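Long-range contacts in Serine/threonine-protein kinase Tel1 (Chaetomium thermophilum, PDB 6SKY), which probably acts as an ATP-dependent serine/threonine kinase that senses DNA damage and activates checkpoint signalling: residues A[1753-1758]-A[1830-1835]; A[1826-1831]-A[1872-1877]; A[2439-2444]-A[2483-2488]; A[2463-2468]-A[2505-2510]. One frame throughout, in Å; residues are numbered along the deposited sequence.

Overall arrangement
From the N terminus, contact 1 comes first: it closes a largely helical loop by bringing 1753-1758, ahead of helix 1762-1771, onto 1830-1835, ahead of helix 1836-1849. Contact 2 takes up 1826-1831, overlapping the end of contact 1, and closes a loop of some 40 residues onto helix 1871-1880. The two share F1830 and T1831, and their centres lie 11 Å apart. Far along the chain and across its centre, contacts 3 and 4 interlock, 2463-2468 lying between the two segments of contact 3. Contact 3 fastens the loop before helix 2444-2459 to helix 2483-2497, while contact 4 joins helices 2461-2472 and 2507-2522. Their centres are 20 Å apart, against 86 Å between contacts 1 and 3.

Contact 1: A[1753-1758]-A[1830-1835]; sequences SARALE and FTSEPA
R1755 and E1758 hold the ring of F1830 from two directions. F1830 CZ lies over one face of the R1755 guanidinium, 3.4 Å above its plane and toward the rim of that group, and the guanidinium and ring planes are 57° apart, so this is a tilted approach and not a flat stack. E1758 comes to the ring edge instead: CD is 3.6 Å from F1830 CE2, with the carboxylate turned 73° from the ring. The glutamate reaches that edge because its chain runs straight beyond CG (chi2 -178°). Its OE1 forms a salt bridge with R1755 NH1 at 3.2 Å, which couples the two charged groups beside the aromatic ring. The other oxygen, E1758 OE2, lies 3.1 Å from S1832 OG. P1834 lies alongside E1758, the two side chains pointing the same way, with P1834 CG 3.5 Å from E1758 OE2. Deeper in, L1757 CD2 packs on A1835 CB at 3.9 Å, and A1754 CB touches the ring edge at F1830 CE1. N1838 of helix 1836-1849 hydrogen-bonds L1757 O. On helix 1815-1827, E1826 is touched by A1754 and W1827 by L1757, so the loop leading to helix 1762-1771 rests against both helices that flank 1830-1835.

Contact 2: A[1826-1831]-A[1872-1877]; sequences EWLNFT and ASAAAA
L1828 supplies the tight part of this contact, spreading its branches over one face of the helix that carries S1873, A1874 and A1877. Its CG stands anti to the carbonyl carbon (chi1 -68°), and from there CD1 reaches A1874 CB at 4.1 Å while CD2 reaches A1877 CB at 4.3 Å. The backbone closes in as well: L1828 O lies 3.5 Å from A1877 CB, and the CA atoms of these two residues are 5.8 Å apart. The small side chains of A1874 and A1877 are consistent with so close an approach. That carbonyl oxygen is not left to apolar neighbours, since R1880, three residues beyond A1877, donates a hydrogen bond to it. The other side of the contact is looser. N1829, a solvent-exposed residue, brings OD1 no nearer than 4.0 Å to S1873 CB, a touch without a bond. The polar ends there look elsewhere: S1873 OG is hydrogen-bonded to N1870 OD1, and N1829 ND2 makes a weak bond to Q1825 O. Both segments together bury 200 Å², most of it round the leucine. Beyond it, L1828 also touches V1869, and A1874 leans on F1890 of helix 1884-1898. On the far side W1827 meets W1762 edge-to-face, so the segment carrying on from helix 1815-1827 lies between helix 1762-1771 and helix 1871-1880.

Contact 3: A[2439-2444]-A[2483-2488]; sequences QDHNTL and AVSRQR
D2440 places one carboxylate oxygen over the guanidinium face of R2488. OD2 stands 3.0 Å above the centre of that plane, and the carboxylate and guanidinium planes are 84° apart. The pair is a salt bridge: D2440 OD2 is 3.0 Å from R2488 NE, but it approaches from above the group, where none of the N-H bonds is directed, so the attraction rests on charge alone. Beside it, D2440 OD1 comes 3.3 Å from S2485 CB and also faces the carbonyl oxygen of S2485 without a hydrogen bond. Q2439 CG packs on the same CB at 3.7 Å, giving the serine two neighbours from the loop.

In the next shell, torsions and backbone set these groups in place. The carboxylate of D2440 is swung between its own backbone N and carbonyl carbon (chi1 43°), while the bend of R2488 at chi3 (-65°) folds its guanidinium back over its helix, with S2485 CA at the edge of the group. H2441 ND1 makes a weak hydrogen bond to D2440 O at 2.9 Å, and one face of its ring lies over Q2439 CB. R2486 NE bonds S2436 O, tying helix 2483-2497 to an earlier residue of the same loop. Replacing D2440 with an alanine would probably leave the R2488 guanidinium without its charge partner and free to turn.

K2492 adds a long, weak ion pair to OD2. Two cationic neighbours would be expected to favour the ionised carboxylate, so this surface contact is electrostatic in character and, lacking a directed N-H, probably tolerant of small shifts.

Contact 4: A[2463-2468]-A[2505-2510]; sequences HGMYHI and SIWPAI
M2465 and W2507 centre a buried, apolar helix-to-helix contact between helix 2461-2472 and the start of helix 2507-2522, with 326 Å² covered. The methionine lays CG 3.4 Å from W2507 CE3; beyond it, bends at chi2 and at chi3 (59°) turn the chain and bring its methyl CE against both I2506 CG2 (3.5 Å) and I2510 CD1 (3.6 Å). The indole crosses the methionine chain obliquely, and M2465 O lies at its edge, in plane, 3.6 Å from W2507 CZ3. Helix 2461-2472 belongs to the FAT region, an alpha solenoid, and helix 2483-2497 follows it in the chain: its A2494 touches both I2468 and W2507, and its L2497 touches M2465. At the far end of the indole, W2507 CH2 meets I2468 CG2 at 4.0 Å, the two side chains crossing at about a right angle. An alanine in place of W2507 would probably leave a gap where the indole faces M2465 CG and I2468 CG2. I2510 also sets CG2 over one face of the Y2466 ring in a CH-pi contact, 4.2 Å from the centroid and 15° off the ring normal.

Contact 1: A[1753-1758]-A[1830-1835]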
loop_
_atom_site.group_PDB
_atom_site.type_symbol
_atom_site.label_atom_id
_atom_site.label_comp_id
_atom_site.label_asym_id
_atom_site.label_seq_id
_atom_site.Cartn_x
_atom_site.Cartn_y
_atom_site.Cartn_z
ATOM N N SER A 1753 -0.230 17.829 59.139
ATOM C CA SER A 1753 -0.654 16.440 59.198
ATOM C C SER A 1753 -1.703 16.209 58.127
ATOM O O SER A 1753 -2.394 17.135 57.705
ATOM C CB SER A 1753 -1.202 16.073 60.578
ATOM O OG SER A 1753 -2.348 16.839 60.891
ATOM N N ALA A 1754 -1.817 14.956 57.702
ATOM C CA ALA A 1754 -2.740 14.613 56.638
ATOM C C ALA A 1754 -4.174 14.931 57.052
ATOM O O ALA A 1754 -4.460 15.284 58.196
ATOM C CB ALA A 1754 -2.604 13.141 56.266
ATOM N N ARG A 1755 -5.073 14.852 56.074
ATOM C CA ARG A 1755 -6.492 15.147 56.241
ATOM C C ARG A 1755 -6.723 16.625 56.525
ATOM O O ARG A 1755 -7.864 17.093 56.501
ATOM C CB ARG A 1755 -7.107 14.292 57.352
ATOM C CG ARG A 1755 -7.259 12.839 56.974
ATOM C CD ARG A 1755 -8.162 12.700 55.769
ATOM N NE ARG A 1755 -7.914 11.464 55.041
ATOM C CZ ARG A 1755 -8.562 11.109 53.936
ATOM N NH1 ARG A 1755 -9.503 11.897 53.438
ATOM N NH2 ARG A 1755 -8.269 9.966 53.330
ATOM N N ALA A 1756 -5.648 17.372 56.753
ATOM C CA ALA A 1756 -5.727 18.818 56.822
ATOM C C ALA A 1756 -5.635 19.450 55.452
ATOM O O ALA A 1756 -5.840 20.658 55.330
ATOM C CB ALA A 1756 -4.619 19.381 57.710
ATOM N N LEU A 1757 -5.326 18.665 54.425
ATOM C CA LEU A 1757 -5.313 19.182 53.070
ATOM C C LEU A 1757 -6.713 19.435 52.532
ATOM O O LEU A 1757 -6.848 20.072 51.484
ATOM C CB LEU A 1757 -4.571 18.207 52.159
ATOM C CG LEU A 1757 -3.957 18.784 50.886
ATOM C CD1 LEU A 1757 -2.691 19.526 51.209
ATOM C CD2 LEU A 1757 -3.687 17.689 49.896
ATOM N N GLU A 1758 -7.753 18.980 53.226
ATOM C CA GLU A 1758 -9.112 19.066 52.717
ATOM C C GLU A 1758 -9.920 20.209 53.306
ATOM O O GLU A 1758 -11.043 20.440 52.849
ATOM C CB GLU A 1758 -9.851 17.754 52.963
ATOM C CG GLU A 1758 -9.287 16.598 52.181
ATOM C CD GLU A 1758 -10.061 15.324 52.395
ATOM O OE1 GLU A 1758 -10.290 14.957 53.565
ATOM O OE2 GLU A 1758 -10.449 14.690 51.392
ATOM N N PHE A 1830 -2.649 11.754 47.916
ATOM C CA PHE A 1830 -3.961 12.158 48.417
ATOM C C PHE A 1830 -4.941 12.294 47.261
ATOM O O PHE A 1830 -5.018 13.349 46.627
ATOM C CB PHE A 1830 -3.858 13.459 49.191
ATOM C CG PHE A 1830 -4.744 13.518 50.386
ATOM C CD1 PHE A 1830 -4.252 13.218 51.638
ATOM C CD2 PHE A 1830 -6.071 13.867 50.260
ATOM C CE1 PHE A 1830 -5.060 13.270 52.740
ATOM C CE2 PHE A 1830 -6.887 13.920 51.359
ATOM C CZ PHE A 1830 -6.381 13.622 52.601
ATOM N N THR A 1831 -5.703 11.240 47.005
ATOM C CA THR A 1831 -6.715 11.239 45.955
ATOM C C THR A 1831 -8.035 11.696 46.562
ATOM O O THR A 1831 -8.673 10.948 47.308
ATOM C CB THR A 1831 -6.852 9.847 45.348
ATOM O OG1 THR A 1831 -5.555 9.259 45.190
ATOM C CG2 THR A 1831 -7.539 9.925 43.995
ATOM N N SER A 1832 -8.444 12.921 46.252
ATOM C CA SER A 1832 -9.670 13.468 46.811
ATOM C C SER A 1832 -10.125 14.630 45.950
ATOM O O SER A 1832 -9.313 15.298 45.309
ATOM C CB SER A 1832 -9.483 13.938 48.255
ATOM O OG SER A 1832 -9.331 12.847 49.139
ATOM N N GLU A 1833 -11.419 14.856 45.931
ATOM C CA GLU A 1833 -11.927 16.007 45.207
ATOM C C GLU A 1833 -11.802 17.292 46.021
ATOM O O GLU A 1833 -11.432 18.329 45.459
ATOM C CB GLU A 1833 -13.375 15.785 44.783
ATOM C CG GLU A 1833 -13.822 16.771 43.735
ATOM C CD GLU A 1833 -12.936 16.734 42.510
ATOM O OE1 GLU A 1833 -12.527 15.623 42.109
ATOM O OE2 GLU A 1833 -12.638 17.813 41.954
ATOM N N PRO A 1834 -12.111 17.296 47.324
ATOM C CA PRO A 1834 -11.903 18.524 48.104
ATOM C C PRO A 1834 -10.442 18.881 48.316
ATOM O O PRO A 1834 -10.159 20.010 48.734
ATOM C CB PRO A 1834 -12.591 18.210 49.436
ATOM C CG PRO A 1834 -12.561 16.740 49.527
ATOM C CD PRO A 1834 -12.796 16.274 48.135
ATOM N N ALA A 1835 -9.510 17.973 48.044
ATOM C CA ALA A 1835 -8.097 18.222 48.276
ATOM C C ALA A 1835 -7.327 18.540 47.006
ATOM O O ALA A 1835 -6.125 18.785 47.080
ATOM C CB ALA A 1835 -7.458 17.021 48.968
#

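Contact 2: A[1826-1831]-A[1872-1877]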
loop_
_atom_site.group_PDB
_atom_site.type_symbol
_atom_site.label_atom_id
_atom_site.label_comp_id
_atom_site.label_asym_id
_atom_site.label_seq_id
_atom_site.Cartn_x
_atom_site.Cartn_y
_atom_site.Cartn_z
ATOM N N GLU A 1826 2.745 12.345 52.946
ATOM C CA GLU A 1826 1.333 12.034 53.099
ATOM C C GLU A 1826 0.437 12.902 52.235
ATOM O O GLU A 1826 -0.621 12.440 51.802
ATOM C CB GLU A 1826 0.917 12.200 54.561
ATOM C CG GLU A 1826 1.627 11.267 55.515
ATOM C CD GLU A 1826 1.033 9.878 55.514
ATOM O OE1 GLU A 1826 -0.202 9.763 55.382
ATOM O OE2 GLU A 1826 1.798 8.900 55.641
ATOM N N TRP A 1827 0.839 14.147 51.983
ATOM C CA TRP A 1827 0.014 15.064 51.209
ATOM C C TRP A 1827 0.026 14.751 49.723
ATOM O O TRP A 1827 -0.972 14.993 49.041
ATOM C CB TRP A 1827 0.482 16.494 51.417
ATOM C CG TRP A 1827 0.170 17.038 52.743
ATOM C CD1 TRP A 1827 -0.787 16.610 53.596
ATOM C CD2 TRP A 1827 0.825 18.129 53.384
ATOM N NE1 TRP A 1827 -0.777 17.366 54.735
ATOM C CE2 TRP A 1827 0.210 18.308 54.628
ATOM C CE3 TRP A 1827 1.876 18.970 53.027
ATOM C CZ2 TRP A 1827 0.607 19.289 55.514
ATOM C CZ3 TRP A 1827 2.268 19.940 53.905
ATOM C CH2 TRP A 1827 1.636 20.095 55.133
ATOM N N LEU A 1828 1.136 14.244 49.196
ATOM C CA LEU A 1828 1.207 13.987 47.767
ATOM C C LEU A 1828 0.453 12.734 47.363
ATOM O O LEU A 1828 0.060 12.617 46.201
ATOM C CB LEU A 1828 2.664 13.890 47.320
ATOM C CG LEU A 1828 3.474 15.185 47.386
ATOM C CD1 LEU A 1828 4.892 14.934 46.962
ATOM C CD2 LEU A 1828 2.858 16.267 46.539
ATOM N N ASN A 1829 0.236 11.804 48.284
ATOM C CA ASN A 1829 -0.523 10.587 48.006
ATOM C C ASN A 1829 -1.972 10.746 48.454
ATOM O O ASN A 1829 -2.479 9.981 49.264
ATOM C CB ASN A 1829 0.132 9.395 48.691
ATOM C CG ASN A 1829 1.529 9.132 48.189
ATOM O OD1 ASN A 1829 1.752 8.992 46.988
ATOM N ND2 ASN A 1829 2.483 9.071 49.104
ATOM N N PHE A 1830 -2.649 11.754 47.916
ATOM C CA PHE A 1830 -3.961 12.158 48.417
ATOM C C PHE A 1830 -4.941 12.294 47.261
ATOM O O PHE A 1830 -5.018 13.349 46.627
ATOM C CB PHE A 1830 -3.858 13.459 49.191
ATOM C CG PHE A 1830 -4.744 13.518 50.386
ATOM C CD1 PHE A 1830 -4.252 13.218 51.638
ATOM C CD2 PHE A 1830 -6.071 13.867 50.260
ATOM C CE1 PHE A 1830 -5.060 13.270 52.740
ATOM C CE2 PHE A 1830 -6.887 13.920 51.359
ATOM C CZ PHE A 1830 -6.381 13.622 52.601
ATOM N N THR A 1831 -5.703 11.240 47.005
ATOM C CA THR A 1831 -6.715 11.239 45.955
ATOM C C THR A 1831 -8.035 11.696 46.562
ATOM O O THR A 1831 -8.673 10.948 47.308
ATOM C CB THR A 1831 -6.852 9.847 45.348
ATOM O OG1 THR A 1831 -5.555 9.259 45.190
ATOM C CG2 THR A 1831 -7.539 9.925 43.995
ATOM N N ALA A 1872 8.628 10.666 42.271
ATOM C CA ALA A 1872 7.624 9.774 41.706
ATOM C C ALA A 1872 6.245 10.078 42.268
ATOM O O ALA A 1872 5.249 10.090 41.532
ATOM C CB ALA A 1872 8.006 8.327 41.981
ATOM N N SER A 1873 6.170 10.344 43.572
ATOM C CA SER A 1873 4.905 10.726 44.183
ATOM C C SER A 1873 4.415 12.057 43.643
ATOM O O SER A 1873 3.224 12.225 43.380
ATOM C CB SER A 1873 5.062 10.791 45.695
ATOM O OG SER A 1873 5.634 9.599 46.180
ATOM N N ALA A 1874 5.324 13.016 43.470
ATOM C CA ALA A 1874 4.949 14.308 42.914
ATOM C C ALA A 1874 4.487 14.178 41.471
ATOM O O ALA A 1874 3.554 14.868 41.053
ATOM C CB ALA A 1874 6.115 15.278 43.020
ATOM N N ALA A 1875 5.116 13.295 40.696
ATOM C CA ALA A 1875 4.665 13.058 39.329
ATOM C C ALA A 1875 3.260 12.477 39.305
ATOM O O ALA A 1875 2.407 12.916 38.527
ATOM C CB ALA A 1875 5.634 12.127 38.616
ATOM N N ALA A 1876 3.003 11.473 40.144
ATOM C CA ALA A 1876 1.659 10.910 40.222
ATOM C C ALA A 1876 0.638 11.958 40.649
ATOM O O ALA A 1876 -0.456 12.044 40.078
ATOM C CB ALA A 1876 1.651 9.730 41.184
ATOM N N ALA A 1877 0.986 12.773 41.644
ATOM C CA ALA A 1877 0.088 13.820 42.113
ATOM C C ALA A 1877 -0.238 14.806 41.007
ATOM O O ALA A 1877 -1.395 15.183 40.825
ATOM C CB ALA A 1877 0.710 14.543 43.299
#

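Contact 3: A[2439-2444]-A[2483-2488]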
loop_
_atom_site.group_PDB
_atom_site.type_symbol
_atom_site.label_atom_id
_atom_site.label_comp_id
_atom_site.label_asym_id
_atom_site.label_seq_id
_atom_site.Cartn_x
_atom_site.Cartn_y
_atom_site.Cartn_z
ATOM N N GLN A 2439 31.462 35.452 -19.422
ATOM C CA GLN A 2439 32.674 35.571 -20.213
ATOM C C GLN A 2439 32.437 36.620 -21.280
ATOM O O GLN A 2439 31.298 36.968 -21.588
ATOM C CB GLN A 2439 33.074 34.240 -20.841
ATOM C CG GLN A 2439 33.893 33.378 -19.926
ATOM C CD GLN A 2439 34.193 32.045 -20.517
ATOM O OE1 GLN A 2439 33.804 31.757 -21.644
ATOM N NE2 GLN A 2439 34.888 31.210 -19.765
ATOM N N ASP A 2440 33.518 37.138 -21.834
ATOM C CA ASP A 2440 33.427 38.124 -22.903
ATOM C C ASP A 2440 33.816 37.417 -24.196
ATOM O O ASP A 2440 34.988 37.358 -24.567
ATOM C CB ASP A 2440 34.300 39.330 -22.621
ATOM C CG ASP A 2440 35.650 38.951 -22.098
ATOM O OD1 ASP A 2440 35.772 37.846 -21.536
ATOM O OD2 ASP A 2440 36.591 39.754 -22.245
ATOM N N HIS A 2441 32.812 36.872 -24.879
ATOM C CA HIS A 2441 33.034 36.085 -26.075
ATOM C C HIS A 2441 32.255 36.561 -27.286
ATOM O O HIS A 2441 32.481 36.033 -28.379
ATOM C CB HIS A 2441 32.687 34.613 -25.818
ATOM C CG HIS A 2441 33.767 33.859 -25.115
ATOM N ND1 HIS A 2441 34.979 34.427 -24.794
ATOM C CD2 HIS A 2441 33.822 32.582 -24.675
ATOM C CE1 HIS A 2441 35.735 33.532 -24.187
ATOM N NE2 HIS A 2441 35.057 32.404 -24.101
ATOM N N ASN A 2442 31.352 37.525 -27.135
ATOM C CA ASN A 2442 30.546 38.083 -28.215
ATOM C C ASN A 2442 29.573 37.076 -28.814
ATOM O O ASN A 2442 28.976 37.352 -29.860
ATOM C CB ASN A 2442 31.418 38.671 -29.328
ATOM C CG ASN A 2442 30.801 39.890 -29.958
ATOM O OD1 ASN A 2442 30.182 40.703 -29.277
ATOM N ND2 ASN A 2442 30.958 40.023 -31.266
ATOM N N THR A 2443 29.394 35.920 -28.185
ATOM C CA THR A 2443 28.379 34.976 -28.613
ATOM C C THR A 2443 26.996 35.498 -28.240
ATOM O O THR A 2443 26.853 36.489 -27.525
ATOM C CB THR A 2443 28.616 33.614 -27.972
ATOM O OG1 THR A 2443 30.012 33.457 -27.706
ATOM C CG2 THR A 2443 28.172 32.508 -28.901
ATOM N N LEU A 2444 25.960 34.825 -28.739
ATOM C CA LEU A 2444 24.608 35.199 -28.346
ATOM C C LEU A 2444 24.317 34.769 -26.918
ATOM O O LEU A 2444 23.642 35.487 -26.171
ATOM C CB LEU A 2444 23.589 34.597 -29.308
ATOM C CG LEU A 2444 22.128 34.934 -29.016
ATOM C CD1 LEU A 2444 21.927 36.426 -28.931
ATOM C CD2 LEU A 2444 21.238 34.352 -30.073
ATOM N N ALA A 2483 39.424 32.326 -15.926
ATOM C CA ALA A 2483 39.147 33.312 -14.892
ATOM C C ALA A 2483 39.368 34.731 -15.386
ATOM O O ALA A 2483 38.733 35.666 -14.887
ATOM C CB ALA A 2483 40.013 33.043 -13.668
ATOM N N VAL A 2484 40.243 34.915 -16.371
ATOM C CA VAL A 2484 40.497 36.254 -16.881
ATOM C C VAL A 2484 39.295 36.760 -17.664
ATOM O O VAL A 2484 38.923 37.935 -17.564
ATOM C CB VAL A 2484 41.777 36.260 -17.730
ATOM C CG1 VAL A 2484 42.179 37.679 -18.061
ATOM C CG2 VAL A 2484 42.882 35.554 -16.995
ATOM N N SER A 2485 38.654 35.884 -18.436
ATOM C CA SER A 2485 37.475 36.296 -19.187
ATOM C C SER A 2485 36.317 36.621 -18.255
ATOM O O SER A 2485 35.604 37.610 -18.460
ATOM C CB SER A 2485 37.078 35.202 -20.165
ATOM O OG SER A 2485 38.218 34.505 -20.615
ATOM N N ARG A 2486 36.108 35.791 -17.236
ATOM C CA ARG A 2486 35.077 36.068 -16.247
ATOM C C ARG A 2486 35.325 37.397 -15.556
ATOM O O ARG A 2486 34.397 38.192 -15.371
ATOM C CB ARG A 2486 35.020 34.936 -15.229
ATOM C CG ARG A 2486 33.901 35.061 -14.237
ATOM C CD ARG A 2486 34.016 34.043 -13.133
ATOM N NE ARG A 2486 34.035 32.680 -13.642
ATOM C CZ ARG A 2486 35.063 31.853 -13.522
ATOM N NH1 ARG A 2486 36.161 32.247 -12.901
ATOM N NH2 ARG A 2486 34.991 30.631 -14.013
ATOM N N GLN A 2487 36.577 37.658 -15.170
ATOM C CA GLN A 2487 36.903 38.924 -14.527
ATOM C C GLN A 2487 36.645 40.100 -15.457
ATOM O O GLN A 2487 36.124 41.133 -15.027
ATOM C CB GLN A 2487 38.355 38.904 -14.056
ATOM C CG GLN A 2487 39.170 40.129 -14.422
ATOM C CD GLN A 2487 38.898 41.307 -13.527
ATOM O OE1 GLN A 2487 38.469 42.361 -13.984
ATOM N NE2 GLN A 2487 39.164 41.141 -12.241
ATOM N N ARG A 2488 36.962 39.951 -16.744
ATOM C CA ARG A 2488 36.744 41.046 -17.682
ATOM C C ARG A 2488 35.262 41.323 -17.886
ATOM O O ARG A 2488 34.837 42.487 -17.921
ATOM C CB ARG A 2488 37.418 40.730 -19.010
ATOM C CG ARG A 2488 38.922 40.831 -18.965
ATOM C CD ARG A 2488 39.520 40.676 -20.345
ATOM N NE ARG A 2488 39.288 39.344 -20.891
ATOM C CZ ARG A 2488 39.533 39.002 -22.148
ATOM N NH1 ARG A 2488 40.013 39.901 -22.994
ATOM N NH2 ARG A 2488 39.290 37.769 -22.564
#

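Contact 4: A[2463-2468]-A[2505-2510]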
loop_
_atom_site.group_PDB
_atom_site.type_symbol
_atom_site.label_atom_id
_atom_site.label_comp_id
_atom_site.label_asym_id
_atom_site.label_seq_id
_atom_site.Cartn_x
_atom_site.Cartn_y
_atom_site.Cartn_z
ATOM N N HIS A 2463 21.008 41.793 -3.989
ATOM C CA HIS A 2463 21.126 40.384 -4.309
ATOM C C HIS A 2463 22.098 40.105 -5.439
ATOM O O HIS A 2463 22.447 38.943 -5.650
ATOM C CB HIS A 2463 19.758 39.799 -4.680
ATOM C CG HIS A 2463 18.792 39.754 -3.542
ATOM N ND1 HIS A 2463 18.066 40.852 -3.140
ATOM C CD2 HIS A 2463 18.435 38.745 -2.717
ATOM C CE1 HIS A 2463 17.303 40.521 -2.115
ATOM N NE2 HIS A 2463 17.510 39.247 -1.839
ATOM N N GLY A 2464 22.546 41.122 -6.167
ATOM C CA GLY A 2464 23.469 40.895 -7.256
ATOM C C GLY A 2464 24.759 41.683 -7.185
ATOM O O GLY A 2464 25.769 41.292 -7.782
ATOM N N MET A 2465 24.764 42.788 -6.453
ATOM C CA MET A 2465 25.912 43.667 -6.570
ATOM C C MET A 2465 27.116 43.183 -5.787
ATOM O O MET A 2465 28.242 43.507 -6.161
ATOM C CB MET A 2465 25.532 45.080 -6.165
ATOM C CG MET A 2465 25.524 46.004 -7.356
ATOM S SD MET A 2465 24.128 47.107 -7.417
ATOM C CE MET A 2465 24.358 47.944 -5.873
ATOM N N TYR A 2466 26.928 42.378 -4.747
ATOM C CA TYR A 2466 28.088 41.786 -4.097
ATOM C C TYR A 2466 28.730 40.717 -4.964
ATOM O O TYR A 2466 29.954 40.570 -4.955
ATOM C CB TYR A 2466 27.700 41.215 -2.745
ATOM C CG TYR A 2466 27.675 42.248 -1.664
ATOM C CD1 TYR A 2466 28.845 42.691 -1.088
ATOM C CD2 TYR A 2466 26.488 42.786 -1.222
ATOM C CE1 TYR A 2466 28.832 43.635 -0.107
ATOM C CE2 TYR A 2466 26.467 43.728 -0.241
ATOM C CZ TYR A 2466 27.640 44.151 0.314
ATOM O OH TYR A 2466 27.622 45.100 1.299
ATOM N N HIS A 2467 27.930 39.972 -5.721
ATOM C CA HIS A 2467 28.489 39.044 -6.692
ATOM C C HIS A 2467 29.283 39.782 -7.748
ATOM O O HIS A 2467 30.369 39.342 -8.138
ATOM C CB HIS A 2467 27.381 38.233 -7.349
ATOM C CG HIS A 2467 26.722 37.264 -6.428
ATOM N ND1 HIS A 2467 25.458 37.461 -5.924
ATOM C CD2 HIS A 2467 27.154 36.095 -5.910
ATOM C CE1 HIS A 2467 25.138 36.452 -5.139
ATOM N NE2 HIS A 2467 26.152 35.610 -5.110
ATOM N N ILE A 2468 28.762 40.912 -8.222
ATOM C CA ILE A 2468 29.497 41.683 -9.218
ATOM C C ILE A 2468 30.797 42.218 -8.636
ATOM O O ILE A 2468 31.850 42.159 -9.280
ATOM C CB ILE A 2468 28.619 42.812 -9.779
ATOM C CG1 ILE A 2468 27.435 42.218 -10.524
ATOM C CG2 ILE A 2468 29.421 43.697 -10.686
ATOM C CD1 ILE A 2468 27.803 41.089 -11.433
ATOM N N SER A 2505 23.613 55.482 -6.491
ATOM C CA SER A 2505 23.999 55.750 -5.120
ATOM C C SER A 2505 24.128 54.478 -4.301
ATOM O O SER A 2505 24.439 54.555 -3.110
ATOM C CB SER A 2505 22.983 56.681 -4.464
ATOM O OG SER A 2505 21.751 56.010 -4.262
ATOM N N ILE A 2506 23.885 53.318 -4.899
ATOM C CA ILE A 2506 24.005 52.044 -4.213
ATOM C C ILE A 2506 25.289 51.326 -4.590
ATOM O O ILE A 2506 25.891 50.652 -3.756
ATOM C CB ILE A 2506 22.779 51.150 -4.487
ATOM C CG1 ILE A 2506 21.494 51.958 -4.391
ATOM C CG2 ILE A 2506 22.730 50.017 -3.500
ATOM C CD1 ILE A 2506 20.258 51.130 -4.557
ATOM N N TRP A 2507 25.724 51.454 -5.828
ATOM C CA TRP A 2507 26.934 50.759 -6.238
ATOM C C TRP A 2507 28.182 51.383 -5.619
ATOM O O TRP A 2507 29.063 50.642 -5.171
ATOM C CB TRP A 2507 27.046 50.713 -7.764
ATOM C CG TRP A 2507 28.373 50.238 -8.241
ATOM C CD1 TRP A 2507 29.311 50.973 -8.869
ATOM C CD2 TRP A 2507 28.920 48.923 -8.107
ATOM N NE1 TRP A 2507 30.410 50.208 -9.150
ATOM C CE2 TRP A 2507 30.192 48.941 -8.688
ATOM C CE3 TRP A 2507 28.456 47.735 -7.553
ATOM C CZ2 TRP A 2507 31.002 47.822 -8.732
ATOM C CZ3 TRP A 2507 29.261 46.629 -7.599
ATOM C CH2 TRP A 2507 30.520 46.677 -8.183
ATOM N N PRO A 2508 28.323 52.716 -5.574
ATOM C CA PRO A 2508 29.501 53.274 -4.893
ATOM C C PRO A 2508 29.546 52.966 -3.410
ATOM O O PRO A 2508 30.635 52.765 -2.856
ATOM C CB PRO A 2508 29.366 54.773 -5.158
ATOM C CG PRO A 2508 28.612 54.850 -6.400
ATOM C CD PRO A 2508 27.609 53.765 -6.315
ATOM N N ALA A 2509 28.393 52.924 -2.746
ATOM C CA ALA A 2509 28.375 52.562 -1.335
ATOM C C ALA A 2509 28.916 51.156 -1.128
ATOM O O ALA A 2509 29.776 50.930 -0.272
ATOM C CB ALA A 2509 26.960 52.682 -0.787
ATOM N N ILE A 2510 28.430 50.198 -1.917
ATOM C CA ILE A 2510 28.888 48.818 -1.798
ATOM C C ILE A 2510 30.362 48.714 -2.156
ATOM O O ILE A 2510 31.117 47.966 -1.527
ATOM C CB ILE A 2510 28.015 47.899 -2.671
ATOM C CG1 ILE A 2510 26.648 47.725 -2.024
ATOM C CG2 ILE A 2510 28.678 46.559 -2.888
ATOM C CD1 ILE A 2510 25.772 46.763 -2.739
#